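Local coordinates for protein naphthalene dioxygenase small subunit (Rhodococcus sp., PDB 2B1X) that probably serves as the small, mainly structural beta subunit of a Rieske non-heme iron oxygenase that dihydroxylates naphthalene, at residues Glu33-Ala36 with Leu37-Glu40. Numbering follows the deposited sequence.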
ATOM      1  N   GLU B  33     -19.788   3.972 -28.745  1.00 18.27           N
ATOM      2  CA  GLU B  33     -18.802   4.128 -29.816  1.00 19.24           C
ATOM      3  C   GLU B  33     -17.821   2.971 -29.883  1.00 18.55           C
ATOM      4  O   GLU B  33     -17.486   2.530 -30.962  1.00 18.44           O
ATOM      5  CB  GLU B  33     -18.025   5.435 -29.669  1.00 19.00           C
ATOM      6  CG  GLU B  33     -18.895   6.657 -29.901  1.00 23.37           C
ATOM      7  CD  GLU B  33     -18.092   7.939 -30.036  1.00 28.76           C
ATOM      8  OE1 GLU B  33     -17.078   7.950 -30.785  1.00 30.92           O
ATOM      9  OE2 GLU B  33     -18.482   8.942 -29.393  1.00 31.80           O
ATOM     10  N   TRP B  34     -17.355   2.504 -28.728  1.00 18.34           N
ATOM     11  CA  TRP B  34     -16.439   1.374 -28.682  1.00 18.61           C
ATOM     12  C   TRP B  34     -17.115   0.125 -29.263  1.00 19.02           C
ATOM     13  O   TRP B  34     -16.493  -0.645 -30.008  1.00 18.81           O
ATOM     14  CB  TRP B  34     -15.968   1.111 -27.251  1.00 18.53           C
ATOM     15  CG  TRP B  34     -15.039  -0.065 -27.156  1.00 17.91           C
ATOM     16  CD1 TRP B  34     -13.671  -0.066 -27.321  1.00 18.01           C
ATOM     17  CD2 TRP B  34     -15.408  -1.411 -26.910  1.00 17.19           C
ATOM     18  NE1 TRP B  34     -13.179  -1.339 -27.169  1.00 17.47           N
ATOM     19  CE2 TRP B  34     -14.222  -2.188 -26.921  1.00 17.74           C
ATOM     20  CE3 TRP B  34     -16.625  -2.054 -26.661  1.00 17.89           C
ATOM     21  CZ2 TRP B  34     -14.220  -3.578 -26.688  1.00 18.62           C
ATOM     22  CZ3 TRP B  34     -16.623  -3.451 -26.451  1.00 19.48           C
ATOM     23  CH2 TRP B  34     -15.429  -4.184 -26.464  1.00 18.27           C
ATOM     24  N   LEU B  35     -18.388  -0.072 -28.921  1.00 19.27           N
ATOM     25  CA  LEU B  35     -19.112  -1.245 -29.379  1.00 20.01           C
ATOM     26  C   LEU B  35     -19.131  -1.356 -30.918  1.00 20.59           C
ATOM     27  O   LEU B  35     -19.141  -2.455 -31.452  1.00 20.63           O
ATOM     28  CB  LEU B  35     -20.527  -1.274 -28.785  1.00 20.55           C
ATOM     29  CG  LEU B  35     -21.259  -2.623 -28.846  1.00 21.51           C
ATOM     30  CD1 LEU B  35     -20.480  -3.724 -28.096  1.00 21.43           C
ATOM     31  CD2 LEU B  35     -22.685  -2.494 -28.331  1.00 20.43           C
ATOM     32  N   ALA B  36     -19.098  -0.212 -31.607  1.00 20.41           N
ATOM     33  CA  ALA B  36     -19.052  -0.164 -33.060  1.00 20.76           C
ATOM     34  C   ALA B  36     -17.705  -0.668 -33.635  1.00 20.95           C
ATOM     35  O   ALA B  36     -17.611  -0.937 -34.832  1.00 20.77           O
ATOM     36  CB  ALA B  36     -19.361   1.258 -33.562  1.00 20.79           C
ATOM     37  N   LEU B  37     -16.677  -0.805 -32.789  1.00 19.95           N
ATOM     38  CA  LEU B  37     -15.381  -1.297 -33.262  1.00 20.01           C
ATOM     39  C   LEU B  37     -15.297  -2.812 -33.272  1.00 20.22           C
ATOM     40  O   LEU B  37     -14.278  -3.388 -33.672  1.00 20.06           O
ATOM     41  CB  LEU B  37     -14.235  -0.735 -32.412  1.00 19.92           C
ATOM     42  CG  LEU B  37     -14.169   0.779 -32.263  1.00 20.12           C
ATOM     43  CD1 LEU B  37     -13.056   1.156 -31.267  1.00 19.57           C
ATOM     44  CD2 LEU B  37     -13.983   1.448 -33.617  1.00 20.22           C
ATOM     45  N   VAL B  38     -16.355  -3.476 -32.834  1.00 20.42           N
ATOM     46  CA  VAL B  38     -16.250  -4.914 -32.712  1.00 21.22           C
ATOM     47  C   VAL B  38     -17.000  -5.638 -33.785  1.00 21.12           C
ATOM     48  O   VAL B  38     -17.912  -5.131 -34.409  1.00 21.74           O
ATOM     49  CB  VAL B  38     -16.618  -5.492 -31.300  1.00 21.04           C
ATOM     50  CG1 VAL B  38     -15.903  -4.706 -30.176  1.00 21.45           C
ATOM     51  CG2 VAL B  38     -18.134  -5.546 -31.105  1.00 21.53           C
ATOM     52  N   THR B  39     -16.581  -6.861 -33.965  1.00 21.10           N
ATOM     53  CA  THR B  39     -17.035  -7.675 -35.037  1.00 21.47           C
ATOM     54  C   THR B  39     -18.232  -8.519 -34.577  1.00 21.46           C
ATOM     55  O   THR B  39     -18.462  -8.728 -33.373  1.00 20.97           O
ATOM     56  CB  THR B  39     -15.806  -8.500 -35.456  1.00 21.93           C
ATOM     57  OG1 THR B  39     -15.713  -8.540 -36.883  1.00 24.03           O
ATOM     58  CG2 THR B  39     -15.886  -9.930 -34.958  1.00 18.68           C
ATOM     59  N   GLU B  40     -18.999  -8.977 -35.555  1.00 21.31           N
ATOM     60  CA  GLU B  40     -20.191  -9.787 -35.328  1.00 21.54           C
ATOM     61  C   GLU B  40     -19.871 -11.164 -34.667  1.00 20.28           C
ATOM     62  O   GLU B  40     -20.672 -11.697 -33.903  1.00 18.56           O
ATOM     63  CB  GLU B  40     -20.922  -9.947 -36.671  1.00 22.15           C
ATOM     64  CG  GLU B  40     -20.937  -8.683 -37.590  1.00 27.78           C
ATOM     65  CD  GLU B  40     -19.572  -8.235 -38.238  1.00 33.33           C
ATOM     66  OE1 GLU B  40     -18.648  -9.046 -38.473  1.00 34.03           O
ATOM     67  OE2 GLU B  40     -19.411  -7.025 -38.549  1.00 36.15           O
TER
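Trp34 and Val38 make the main side-chain contact at the turn between helix 31-35 and strand 38-39. Val38 CG1 sits over one face of the indole, offset toward the rim of the ring system. It forms a CH-pi contact 4.0 Å from the centroid of the Trp34 six-membered ring, 19° off the ring normal. Its nearest ring atom is Trp34 CH2, 3.8 Å from Val38 CG1. With chi1 at 179°, Trp34 CG lies anti to the backbone N, which sets CG beside Trp34's own carbonyl carbon, on the side where the chain continues to Val38.

Two looser apolar contacts accompany it. Leu37 CD1 reaches Trp34 CD1 on the five-membered ring at 4.2 Å, the two side chains crossing at about a right angle. On the other branch of Val38, CG2 packs beside Leu35 CD1, also at 4.2 Å.

The backbone makes a type I beta turn from Leu35 to Val38. Its closing hydrogen bond, Val38 N to Leu35 O, is long at 3.3 Å. Val38 CG2 also lies 3.3 Å from Leu35 O, the acceptor of that bond. Just before it, Leu37 N donates to Trp34 O at 2.8 Å, with an N-H...O angle of 157°.

In this NTF2-like alpha+beta fold the turn leads from helix 31-35 into short strand 38-39, which lies against strand 148-158 of the sheet. Backbone hydrogen bonds join Leu37 and Thr39 to Met151 of that strand. The buried indole packs between elements, touching Leu26 of helix 10-27 and Met74 of helix 71-81. Its NE1 is hydrogen-bonded to Glu22 OE2, which helps fix the ring's rotation. A leucine at Trp34 would probably deprive Val38 CG1 of its aromatic face and leave the Glu22 carboxylate without this N-H donor.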